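Local coordinates for probable thiol peroxidase (Aquifex aeolicus, PDB 2YZH), which probably reduces hydrogen peroxide and organic hydroperoxides to water and alcohols at the expense of thioredoxin, as a homodimeric peroxiredoxin of the Tpx subfamily, at residues R5-N8 and P13-L16; V33-Q38 and A92-C97; I73-E78 and I102-V107; E117-L122 and A135-D140. All blocks are in the same frame, centred on the assembly; numbering follows the deposited sequence.

Contact 1 (R5-N8 and P13-L16). With SO4 (sulfate ion), chain H.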
loop_
_atom_site.group_PDB
_atom_site.type_symbol
_atom_site.label_atom_id
_atom_site.label_comp_id
_atom_site.label_asym_id
_atom_site.label_seq_id
_atom_site.Cartn_x
_atom_site.Cartn_y
_atom_site.Cartn_z
ATOM N N ARG D 5 3.376 13.857 16.897
ATOM C CA ARG D 5 2.465 13.367 15.868
ATOM C C ARG D 5 2.301 14.384 14.747
ATOM O O ARG D 5 1.515 14.182 13.823
ATOM C CB ARG D 5 1.097 13.047 16.476
ATOM C CG ARG D 5 1.117 11.896 17.472
ATOM C CD ARG D 5 -0.273 11.633 18.048
ATOM N NE ARG D 5 -0.250 10.631 19.108
ATOM C CZ ARG D 5 -0.150 9.319 18.908
ATOM N NH1 ARG D 5 -0.064 8.832 17.676
ATOM N NH2 ARG D 5 -0.138 8.491 19.945
ATOM N N THR D 6 3.050 15.477 14.839
ATOM C CA THR D 6 2.998 16.531 13.836
ATOM C C THR D 6 4.377 17.166 13.637
ATOM O O THR D 6 5.222 17.136 14.531
ATOM C CB THR D 6 2.010 17.657 14.258
ATOM O OG1 THR D 6 0.701 17.109 14.459
ATOM C CG2 THR D 6 1.933 18.728 13.187
ATOM N N VAL D 7 4.596 17.718 12.450
ATOM C CA VAL D 7 5.833 18.420 12.117
ATOM C C VAL D 7 5.399 19.535 11.187
ATOM O O VAL D 7 4.286 19.503 10.658
ATOM C CB VAL D 7 6.857 17.536 11.350
ATOM C CG1 VAL D 7 7.333 16.400 12.234
ATOM C CG2 VAL D 7 6.237 17.007 10.062
ATOM N N ASN D 8 6.256 20.530 10.994
ATOM C CA ASN D 8 5.920 21.615 10.087
ATOM C C ASN D 8 6.646 21.427 8.763
ATOM O O ASN D 8 7.753 20.884 8.722
ATOM C CB ASN D 8 6.342 22.976 10.653
ATOM C CG ASN D 8 5.554 23.378 11.875
ATOM O OD1 ASN D 8 4.370 23.067 12.001
ATOM N ND2 ASN D 8 6.203 24.104 12.777
ATOM N N PRO D 13 1.803 23.175 9.680
ATOM C CA PRO D 13 1.678 21.888 10.367
ATOM C C PRO D 13 1.126 20.784 9.472
ATOM O O PRO D 13 0.198 21.002 8.697
ATOM C CB PRO D 13 0.723 22.198 11.520
ATOM C CG PRO D 13 0.941 23.657 11.766
ATOM C CD PRO D 13 1.003 24.204 10.368
ATOM N N VAL D 14 1.719 19.603 9.574
ATOM C CA VAL D 14 1.258 18.447 8.818
ATOM C C VAL D 14 1.286 17.259 9.767
ATOM O O VAL D 14 2.251 17.049 10.499
ATOM C CB VAL D 14 2.139 18.153 7.583
ATOM C CG1 VAL D 14 1.992 19.270 6.566
ATOM C CG2 VAL D 14 3.580 17.976 7.992
ATOM N N THR D 15 0.210 16.488 9.767
ATOM C CA THR D 15 0.129 15.345 10.651
ATOM C C THR D 15 0.884 14.143 10.107
ATOM O O THR D 15 1.027 13.972 8.892
ATOM C CB THR D 15 -1.332 14.957 10.892
ATOM O OG1 THR D 15 -2.007 14.860 9.631
ATOM C CG2 THR D 15 -2.021 16.006 11.751
ATOM N N LEU D 16 1.376 13.327 11.030
ATOM C CA LEU D 16 2.102 12.113 10.695
ATOM C C LEU D 16 1.167 10.944 10.950
ATOM O O LEU D 16 0.236 11.045 11.750
ATOM C CB LEU D 16 3.337 11.963 11.587
ATOM C CG LEU D 16 4.359 13.101 11.518
ATOM C CD1 LEU D 16 5.466 12.855 12.536
ATOM C CD2 LEU D 16 4.913 13.199 10.105
HETATM S S SO4 H . -1.115 5.322 18.060
HETATM O O1 SO4 H . -1.168 3.863 18.274
HETATM O O2 SO4 H . 0.199 5.838 18.479
HETATM O O3 SO4 H . -1.337 5.616 16.627
HETATM O O4 SO4 H . -2.165 5.974 18.866
HETATM O O HOH W 1 -1.135 11.909 13.877
#
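V7 and V14 both hold CG1 anti to the carbonyl carbon (chi1 -65° and -67°), which sets CG2 between the backbone N and the carbonyl carbon and brings V7 CG2 to 3.5 Å from V14 CG2. L16 lies crosswise to V7, with its CD1 4.0 Å from V7 CG1. On the other face of the ladder, T6 has CG2 anti to the backbone N, and this methyl packs 3.2 Å from V14 O. N8 OD1 lies beside the P13 ring.

The two segments form a short antiparallel beta hairpin near the N terminus, apart from the main sheet of the thioredoxin-like fold. V7 and V14 form a hydrogen-bonded pair. V14 N donates to V7 O at 2.8 Å, and V7 N returns a bond to V14 O at 3.1 Å, in the carbonyl plane. L16 N donates to R5 O at 2.9 Å from above the carbonyl plane. The apolar face of V7 and L16 rests on L150 of strand 145-150. With only a methyl in place of the L16 isobutyl group, as in an alanine, V7 CG1 and L150 would probably each lose a packing partner.

R5 runs outward, extended from CG to NE. Its NH1 and NH2 both donate to sulfate O2, which lies at the edge of the guanidinium, near its plane; the bond from R5 NH2 to sulfate O2 is 3.0 Å. The sulfate probably comes from the crystallisation liquor. It is also bound by E20 N and by G126 N of the second subunit.

Contact 2 (V33-Q38 and A92-C97)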
loop_
_atom_site.group_PDB
_atom_site.type_symbol
_atom_site.label_atom_id
_atom_site.label_comp_id
_atom_site.label_asym_id
_atom_site.label_seq_id
_atom_site.Cartn_x
_atom_site.Cartn_y
_atom_site.Cartn_z
ATOM N N VAL D 33 15.472 -1.713 0.809
ATOM C CA VAL D 33 16.265 -2.133 -0.343
ATOM C C VAL D 33 17.499 -1.255 -0.537
ATOM O O VAL D 33 17.380 -0.029 -0.640
ATOM C CB VAL D 33 15.397 -2.094 -1.633
ATOM C CG1 VAL D 33 16.181 -2.656 -2.817
ATOM C CG2 VAL D 33 14.113 -2.897 -1.427
ATOM N N THR D 34 18.678 -1.877 -0.580
ATOM C CA THR D 34 19.929 -1.135 -0.766
ATOM C C THR D 34 20.187 -0.831 -2.244
ATOM O O THR D 34 19.486 -1.338 -3.118
ATOM C CB THR D 34 21.136 -1.895 -0.157
ATOM O OG1 THR D 34 21.158 -3.241 -0.637
ATOM C CG2 THR D 34 21.034 -1.919 1.358
ATOM N N LYS D 35 21.195 -0.011 -2.523
ATOM C CA LYS D 35 21.488 0.392 -3.899
ATOM C C LYS D 35 21.796 -0.736 -4.879
ATOM O O LYS D 35 21.734 -0.538 -6.090
ATOM C CB LYS D 35 22.621 1.426 -3.915
ATOM C CG LYS D 35 23.925 0.949 -3.310
ATOM C CD LYS D 35 24.931 2.090 -3.235
ATOM C CE LYS D 35 26.249 1.620 -2.647
ATOM N NZ LYS D 35 26.862 0.553 -3.478
ATOM N N ASP D 36 22.125 -1.914 -4.367
ATOM C CA ASP D 36 22.409 -3.054 -5.231
ATOM C C ASP D 36 21.151 -3.911 -5.390
ATOM O O ASP D 36 21.204 -5.029 -5.906
ATOM C CB ASP D 36 23.552 -3.890 -4.642
ATOM C CG ASP D 36 23.286 -4.323 -3.212
ATOM O OD1 ASP D 36 22.237 -3.936 -2.657
ATOM O OD2 ASP D 36 24.127 -5.049 -2.640
ATOM N N LEU D 37 20.026 -3.366 -4.936
ATOM C CA LEU D 37 18.721 -4.021 -4.995
ATOM C C LEU D 37 18.567 -5.213 -4.054
ATOM O O LEU D 37 17.649 -6.015 -4.207
ATOM C CB LEU D 37 18.379 -4.449 -6.428
ATOM C CG LEU D 37 18.221 -3.328 -7.468
ATOM C CD1 LEU D 37 17.725 -3.914 -8.781
ATOM C CD2 LEU D 37 17.241 -2.279 -6.966
ATOM N N GLN D 38 19.471 -5.335 -3.090
ATOM C CA GLN D 38 19.376 -6.414 -2.114
ATOM C C GLN D 38 18.532 -5.877 -0.965
ATOM O O GLN D 38 18.432 -4.662 -0.788
ATOM C CB GLN D 38 20.762 -6.804 -1.604
ATOM C CG GLN D 38 21.621 -7.511 -2.640
ATOM C CD GLN D 38 21.037 -8.845 -3.056
ATOM O OE1 GLN D 38 20.776 -9.710 -2.217
ATOM N NE2 GLN D 38 20.831 -9.025 -4.357
ATOM N N ALA D 92 17.976 6.105 -7.542
ATOM C CA ALA D 92 18.348 7.476 -7.209
ATOM C C ALA D 92 19.362 7.463 -6.071
ATOM O O ALA D 92 20.283 8.276 -6.042
ATOM C CB ALA D 92 17.117 8.274 -6.807
ATOM N N GLN D 93 19.192 6.533 -5.132
ATOM C CA GLN D 93 20.109 6.433 -4.006
ATOM C C GLN D 93 21.494 6.019 -4.483
ATOM O O GLN D 93 22.506 6.462 -3.938
ATOM C CB GLN D 93 19.601 5.422 -2.971
ATOM C CG GLN D 93 18.241 5.762 -2.367
ATOM C CD GLN D 93 18.042 5.125 -1.003
ATOM O OE1 GLN D 93 18.465 3.990 -0.771
ATOM N NE2 GLN D 93 17.388 5.848 -0.095
ATOM N N LYS D 94 21.540 5.173 -5.505
ATOM C CA LYS D 94 22.823 4.722 -6.032
ATOM C C LYS D 94 23.571 5.904 -6.649
ATOM O O LYS D 94 24.758 6.100 -6.395
ATOM C CB LYS D 94 22.616 3.632 -7.086
ATOM C CG LYS D 94 23.903 2.946 -7.522
ATOM C CD LYS D 94 23.631 1.860 -8.553
ATOM C CE LYS D 94 24.885 1.055 -8.851
ATOM N NZ LYS D 94 25.400 0.371 -7.626
ATOM N N ARG D 95 22.863 6.692 -7.450
ATOM C CA ARG D 95 23.456 7.855 -8.103
ATOM C C ARG D 95 23.961 8.835 -7.047
ATOM O O ARG D 95 25.011 9.460 -7.217
ATOM C CB ARG D 95 22.414 8.535 -8.991
ATOM C CG ARG D 95 21.662 7.555 -9.877
ATOM C CD ARG D 95 22.194 7.503 -11.301
ATOM N NE ARG D 95 21.435 8.397 -12.170
ATOM C CZ ARG D 95 21.522 8.406 -13.496
ATOM N NH1 ARG D 95 22.342 7.567 -14.116
ATOM N NH2 ARG D 95 20.781 9.250 -14.200
ATOM N N PHE D 96 23.210 8.960 -5.956
ATOM C CA PHE D 96 23.591 9.853 -4.870
ATOM C C PHE D 96 24.923 9.427 -4.268
ATOM O O PHE D 96 25.860 10.220 -4.183
ATOM C CB PHE D 96 22.531 9.852 -3.768
ATOM C CG PHE D 96 22.944 10.608 -2.538
ATOM C CD1 PHE D 96 22.983 11.998 -2.540
ATOM C CD2 PHE D 96 23.331 9.931 -1.386
ATOM C CE1 PHE D 96 23.403 12.705 -1.411
ATOM C CE2 PHE D 96 23.754 10.628 -0.254
ATOM C CZ PHE D 96 23.790 12.016 -0.268
ATOM N N CYS D 97 24.994 8.172 -3.834
ATOM C CA CYS D 97 26.213 7.642 -3.235
ATOM C C CYS D 97 27.412 7.822 -4.148
ATOM O O CYS D 97 28.504 8.164 -3.693
ATOM C CB CYS D 97 26.043 6.160 -2.912
ATOM S SG CYS D 97 24.882 5.850 -1.584
HETATM O O HOH W 2 18.837 1.940 -2.330
#
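K35 sits against helix 90-100 in the thioredoxin-like fold of a peroxiredoxin. It is the second residue of a type I beta turn, T34 to L37, between the antiparallel strands 30-34 and 39-42. The closer packing is made of aliphatic carbon. K35 CB lies 3.9 Å from K94 CB, where the backbones come nearest. Farther along the lysine, K35 CD reaches within 4.1 Å of C97 SG. K35 CG stands between its backbone N and carbonyl carbon (chi1 59°), and this sends the chain along the helix toward C97. C97 is predicted to form a redox disulfide with C63, but that bond is absent here. C97 also packs on V107 of strand 106-109.

The outer side is looser. K35 NZ and K94 NZ lie 4.4 Å apart, a like-charge approach that probably costs some energy. K94 CG is anti to the backbone N (chi1 -171°), and its CD passes K35 O. The turn is braced from within by D36, whose OD1 accepts from Q38 N in an Asx turn.

Deeper in, V33 O and Q93 OE1 stay 4.2 Å apart. One water joins them, donating to V33 O at 3.0 Å and to Q93 OE1 at 2.6 Å.

Contact 3 (I73-E78 and I102-V107)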
loop_
_atom_site.group_PDB
_atom_site.type_symbol
_atom_site.label_atom_id
_atom_site.label_comp_id
_atom_site.label_asym_id
_atom_site.label_seq_id
_atom_site.Cartn_x
_atom_site.Cartn_y
_atom_site.Cartn_z
ATOM N N ILE D 73 30.852 12.356 10.480
ATOM C CA ILE D 73 30.961 12.139 11.920
ATOM C C ILE D 73 30.900 10.696 12.411
ATOM O O ILE D 73 31.290 10.412 13.546
ATOM C CB ILE D 73 29.899 12.961 12.684
ATOM C CG1 ILE D 73 28.494 12.561 12.229
ATOM C CG2 ILE D 73 30.128 14.449 12.449
ATOM C CD1 ILE D 73 27.389 13.356 12.901
ATOM N N MET D 74 30.412 9.785 11.574
ATOM C CA MET D 74 30.335 8.381 11.968
ATOM C C MET D 74 31.514 7.605 11.382
ATOM O O MET D 74 31.640 6.401 11.594
ATOM C CB MET D 74 29.026 7.751 11.480
ATOM C CG MET D 74 27.754 8.390 12.018
ATOM S SD MET D 74 27.626 8.382 13.814
ATOM C CE MET D 74 27.149 6.699 14.140
ATOM N N ALA D 75 32.374 8.303 10.646
ATOM C CA ALA D 75 33.535 7.679 10.012
ATOM C C ALA D 75 34.390 6.846 10.966
ATOM O O ALA D 75 34.845 7.334 11.998
ATOM C CB ALA D 75 34.399 8.749 9.349
ATOM N N GLY D 76 34.594 5.580 10.608
ATOM C CA GLY D 76 35.416 4.689 11.409
ATOM C C GLY D 76 34.893 4.230 12.759
ATOM O O GLY D 76 35.587 3.495 13.463
ATOM N N MET D 77 33.683 4.631 13.132
ATOM C CA MET D 77 33.145 4.236 14.432
ATOM C C MET D 77 32.845 2.740 14.512
ATOM O O MET D 77 32.193 2.181 13.635
ATOM C CB MET D 77 31.879 5.040 14.744
ATOM C CG MET D 77 31.517 5.056 16.219
ATOM S SD MET D 77 30.151 6.176 16.590
ATOM C CE MET D 77 30.926 7.764 16.294
ATOM N N GLU D 78 33.321 2.098 15.575
ATOM C CA GLU D 78 33.111 0.662 15.769
ATOM C C GLU D 78 31.814 0.395 16.539
ATOM O O GLU D 78 31.329 1.255 17.272
ATOM C CB GLU D 78 34.274 0.052 16.564
ATOM C CG GLU D 78 35.694 0.381 16.071
ATOM C CD GLU D 78 36.066 -0.298 14.757
ATOM O OE1 GLU D 78 35.489 -1.359 14.438
ATOM O OE2 GLU D 78 36.954 0.224 14.049
ATOM N N ILE D 102 29.522 8.291 -0.486
ATOM C CA ILE D 102 29.096 7.900 0.853
ATOM C C ILE D 102 29.546 6.464 1.105
ATOM O O ILE D 102 29.022 5.529 0.497
ATOM C CB ILE D 102 27.558 7.986 0.990
ATOM C CG1 ILE D 102 27.094 9.416 0.704
ATOM C CG2 ILE D 102 27.129 7.572 2.393
ATOM C CD1 ILE D 102 27.618 10.431 1.699
ATOM N N GLN D 103 30.511 6.290 2.006
ATOM C CA GLN D 103 31.040 4.961 2.302
ATOM C C GLN D 103 30.931 4.538 3.764
ATOM O O GLN D 103 31.020 3.351 4.075
ATOM C CB GLN D 103 32.515 4.883 1.892
ATOM C CG GLN D 103 32.820 5.337 0.470
ATOM C CD GLN D 103 32.204 4.437 -0.579
ATOM O OE1 GLN D 103 32.395 3.220 -0.560
ATOM N NE2 GLN D 103 31.465 5.032 -1.511
ATOM N N ASN D 104 30.747 5.497 4.665
ATOM C CA ASN D 104 30.673 5.180 6.086
ATOM C C ASN D 104 29.284 4.827 6.599
ATOM O O ASN D 104 29.142 4.299 7.698
ATOM C CB ASN D 104 31.247 6.335 6.902
ATOM C CG ASN D 104 32.668 6.660 6.509
ATOM O OD1 ASN D 104 33.519 5.769 6.438
ATOM N ND2 ASN D 104 32.935 7.935 6.246
ATOM N N VAL D 105 28.261 5.136 5.813
ATOM C CA VAL D 105 26.897 4.817 6.201
ATOM C C VAL D 105 26.209 4.145 5.025
ATOM O O VAL D 105 26.675 4.233 3.888
ATOM C CB VAL D 105 26.100 6.080 6.610
ATOM C CG1 VAL D 105 26.776 6.756 7.792
ATOM C CG2 VAL D 105 25.987 7.033 5.444
ATOM N N THR D 106 25.107 3.463 5.308
ATOM C CA THR D 106 24.349 2.772 4.277
ATOM C C THR D 106 23.078 3.556 3.954
ATOM O O THR D 106 22.434 4.102 4.850
ATOM C CB THR D 106 23.937 1.355 4.756
ATOM O OG1 THR D 106 25.109 0.585 5.050
ATOM C CG2 THR D 106 23.116 0.642 3.689
ATOM N N VAL D 107 22.740 3.648 2.675
ATOM C CA VAL D 107 21.511 4.317 2.283
ATOM C C VAL D 107 20.600 3.175 1.848
ATOM O O VAL D 107 21.067 2.189 1.280
ATOM C CB VAL D 107 21.712 5.299 1.101
ATOM C CG1 VAL D 107 22.661 6.413 1.507
ATOM C CG2 VAL D 107 22.245 4.559 -0.119
HETATM O O HOH W 3 33.540 3.754 9.025
#
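A75 CB lies 3.5 Å from N104 ND2, and N104 CG is 3.7 Å from A75 CA. The asparagine amide thus lies along the alanine in van der Waals contact, with its nitrogen nearest the methyl. N104 CG is anti to the carbonyl carbon (chi1 -57°), which carries the amide across to the other segment. On the buried side, M74 CB meets V105 CG1 at 4.4 Å, a loose apolar contact. The end of M74 leads away from the other segment; its side chain also packs on V80 and V82 of strand 80-86. V105 packs on V82 as well.

In the thioredoxin-like fold the contact joins the link between helix 61-73 and strand 80-86 to the approach to strand 106-109. These two strands are parallel neighbours in the central sheet. The first link makes a type II beta turn from M74 to M77, closed by M77 N donating to M74 O at 3.1 Å. G76 takes the positive phi, 70°, at its third position.

Polar contact between the segments goes through water. One molecule accepts from G76 N at 2.6 Å and donates to N104 OD1 at 3.3 Å. N71 OD1, on helix 61-73, accepts from N104 N and, weakly, from V105 N.

Contact 4 (E117-L122 and A135-D140)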
loop_
_atom_site.group_PDB
_atom_site.type_symbol
_atom_site.label_atom_id
_atom_site.label_comp_id
_atom_site.label_asym_id
_atom_site.label_seq_id
_atom_site.Cartn_x
_atom_site.Cartn_y
_atom_site.Cartn_z
ATOM N N GLU D 117 6.480 3.338 8.225
ATOM C CA GLU D 117 5.217 3.862 8.740
ATOM C C GLU D 117 5.129 3.366 10.185
ATOM O O GLU D 117 4.507 4.001 11.047
ATOM C CB GLU D 117 4.017 3.297 7.961
ATOM C CG GLU D 117 2.665 3.779 8.502
ATOM C CD GLU D 117 1.471 3.090 7.857
ATOM O OE1 GLU D 117 1.535 2.784 6.648
ATOM O OE2 GLU D 117 0.459 2.869 8.559
ATOM N N LYS D 118 5.761 2.221 10.443
ATOM C CA LYS D 118 5.740 1.623 11.776
ATOM C C LYS D 118 6.537 2.428 12.795
ATOM O O LYS D 118 6.465 2.161 13.997
ATOM C CB LYS D 118 6.262 0.181 11.716
ATOM C CG LYS D 118 5.340 -0.753 10.934
ATOM C CD LYS D 118 6.019 -2.069 10.601
ATOM C CE LYS D 118 5.105 -2.937 9.745
ATOM N NZ LYS D 118 5.837 -4.091 9.156
ATOM N N TYR D 119 7.289 3.414 12.315
ATOM C CA TYR D 119 8.083 4.265 13.190
ATOM C C TYR D 119 7.408 5.613 13.415
ATOM O O TYR D 119 7.964 6.494 14.072
ATOM C CB TYR D 119 9.491 4.471 12.615
ATOM C CG TYR D 119 10.456 3.339 12.927
ATOM C CD1 TYR D 119 10.345 2.102 12.297
ATOM C CD2 TYR D 119 11.476 3.510 13.865
ATOM C CE1 TYR D 119 11.229 1.058 12.594
ATOM C CE2 TYR D 119 12.360 2.475 14.169
ATOM C CZ TYR D 119 12.231 1.254 13.531
ATOM O OH TYR D 119 13.103 0.231 13.842
ATOM N N GLY D 120 6.209 5.769 12.859
ATOM C CA GLY D 120 5.469 7.006 13.028
ATOM C C GLY D 120 6.019 8.217 12.295
ATOM O O GLY D 120 5.745 9.351 12.690
ATOM N N VAL D 121 6.779 7.993 11.227
ATOM C CA VAL D 121 7.347 9.107 10.478
ATOM C C VAL D 121 6.791 9.274 9.065
ATOM O O VAL D 121 7.294 10.087 8.292
ATOM C CB VAL D 121 8.897 9.015 10.435
ATOM C CG1 VAL D 121 9.458 9.163 11.845
ATOM C CG2 VAL D 121 9.338 7.692 9.837
ATOM N N LEU D 122 5.749 8.521 8.723
ATOM C CA LEU D 122 5.142 8.663 7.400
ATOM C C LEU D 122 4.248 9.903 7.430
ATOM O O LEU D 122 3.356 10.007 8.278
ATOM C CB LEU D 122 4.291 7.435 7.056
ATOM C CG LEU D 122 3.606 7.498 5.688
ATOM C CD1 LEU D 122 4.661 7.491 4.588
ATOM C CD2 LEU D 122 2.654 6.317 5.531
ATOM N N ALA D 135 13.844 12.334 10.787
ATOM C CA ALA D 135 13.981 11.865 12.156
ATOM C C ALA D 135 15.206 10.984 12.335
ATOM O O ALA D 135 15.833 10.560 11.360
ATOM C CB ALA D 135 12.737 11.092 12.563
ATOM N N VAL D 136 15.536 10.719 13.592
ATOM C CA VAL D 136 16.664 9.870 13.936
ATOM C C VAL D 136 16.271 8.956 15.077
ATOM O O VAL D 136 15.677 9.394 16.059
ATOM C CB VAL D 136 17.893 10.686 14.374
ATOM C CG1 VAL D 136 19.033 9.732 14.751
ATOM C CG2 VAL D 136 18.331 11.602 13.253
ATOM N N PHE D 137 16.601 7.677 14.931
ATOM C CA PHE D 137 16.306 6.682 15.946
ATOM C C PHE D 137 17.597 5.955 16.247
ATOM O O PHE D 137 18.401 5.729 15.352
ATOM C CB PHE D 137 15.298 5.651 15.423
ATOM C CG PHE D 137 13.976 6.235 15.044
ATOM C CD1 PHE D 137 13.006 6.470 16.008
ATOM C CD2 PHE D 137 13.719 6.596 13.725
ATOM C CE1 PHE D 137 11.790 7.065 15.668
ATOM C CE2 PHE D 137 12.512 7.191 13.376
ATOM C CZ PHE D 137 11.547 7.425 14.353
ATOM N N ILE D 138 17.801 5.610 17.508
ATOM C CA ILE D 138 18.973 4.838 17.885
ATOM C C ILE D 138 18.409 3.635 18.616
ATOM O O ILE D 138 17.652 3.780 19.576
ATOM C CB ILE D 138 19.926 5.621 18.800
ATOM C CG1 ILE D 138 20.441 6.862 18.067
ATOM C CG2 ILE D 138 21.109 4.740 19.177
ATOM C CD1 ILE D 138 21.352 7.738 18.914
ATOM N N ILE D 139 18.756 2.450 18.130
ATOM C CA ILE D 139 18.270 1.203 18.702
ATOM C C ILE D 139 19.401 0.497 19.441
ATOM O O ILE D 139 20.499 0.359 18.900
ATOM C CB ILE D 139 17.747 0.268 17.583
ATOM C CG1 ILE D 139 16.829 1.052 16.634
ATOM C CG2 ILE D 139 17.036 -0.929 18.187
ATOM C CD1 ILE D 139 15.704 1.817 17.316
ATOM N N ASP D 140 19.141 0.051 20.668
ATOM C CA ASP D 140 20.175 -0.645 21.433
ATOM C C ASP D 140 20.259 -2.113 21.031
ATOM O O ASP D 140 19.447 -2.599 20.238
ATOM C CB ASP D 140 19.930 -0.521 22.946
ATOM C CG ASP D 140 18.609 -1.134 23.391
ATOM O OD1 ASP D 140 18.156 -2.127 22.782
ATOM O OD2 ASP D 140 18.032 -0.629 24.379
#
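A bond from G120 N to E117 O, 3.1 Å, closes the short 3-10 turn that carries Y119 against F137. Y119 O comes within 3.7 Å of F137 CZ. The contact between the segments is apolar. Y119 directs its edge at the face of F137, a T-shaped pair with the Y119 and F137 ring centroids 5.0 Å apart and planes at 66°. Y119 CD2 does the touching, 3.6 Å above the F137 plane and over the ring centre. Both residues have CG anti to the carbonyl carbon (chi1 -83° in Y119, -61° in F137), and these torsions point the rings at one another, one from the loop and one from the strand.

V121 approaches the same phenyl ring at its edge. V121 CG1 lies near the ring plane, 3.7 Å from F137 CZ, and also reaches A135 CB at 3.9 Å. Cutting F137 back to an alanine is likely to leave the Y119 edge without its ring face and to open a gap beside V121 CG1.

The polar end of Y119 is satisfied by P28, whose O accepts from OH. The contact joins the loop before strand 135-139 to one side of that strand. F137 also packs on V148 of strand 145-150, while Y119 reaches I52 of strand 49-54. V136 and I138, on the opposite side of strand 135-139, pack on helix 160-170.

In the fold
Contact 4 is the most central of the four and wholly buried, and its chemistry is aromatic and aliphatic. Contact 1 is partly buried and stands apart on a separate hairpin, where backbone hydrogen bonds cross between the segments, as in none of the others. The two still touch, as L16 CD1 packs on G120 O. Contacts 2 and 3 lie across the chain's centre from contact 1. They share the strands 30-34 and 106-109 side of the main sheet and meet directly, with C97 SG against V107 CG2 and F96 against I102. Both rely on water to join polar groups, but contact 2 is buried whereas contact 3 has exposed residues. Contact 4 reaches the same sheet through strand 135-139.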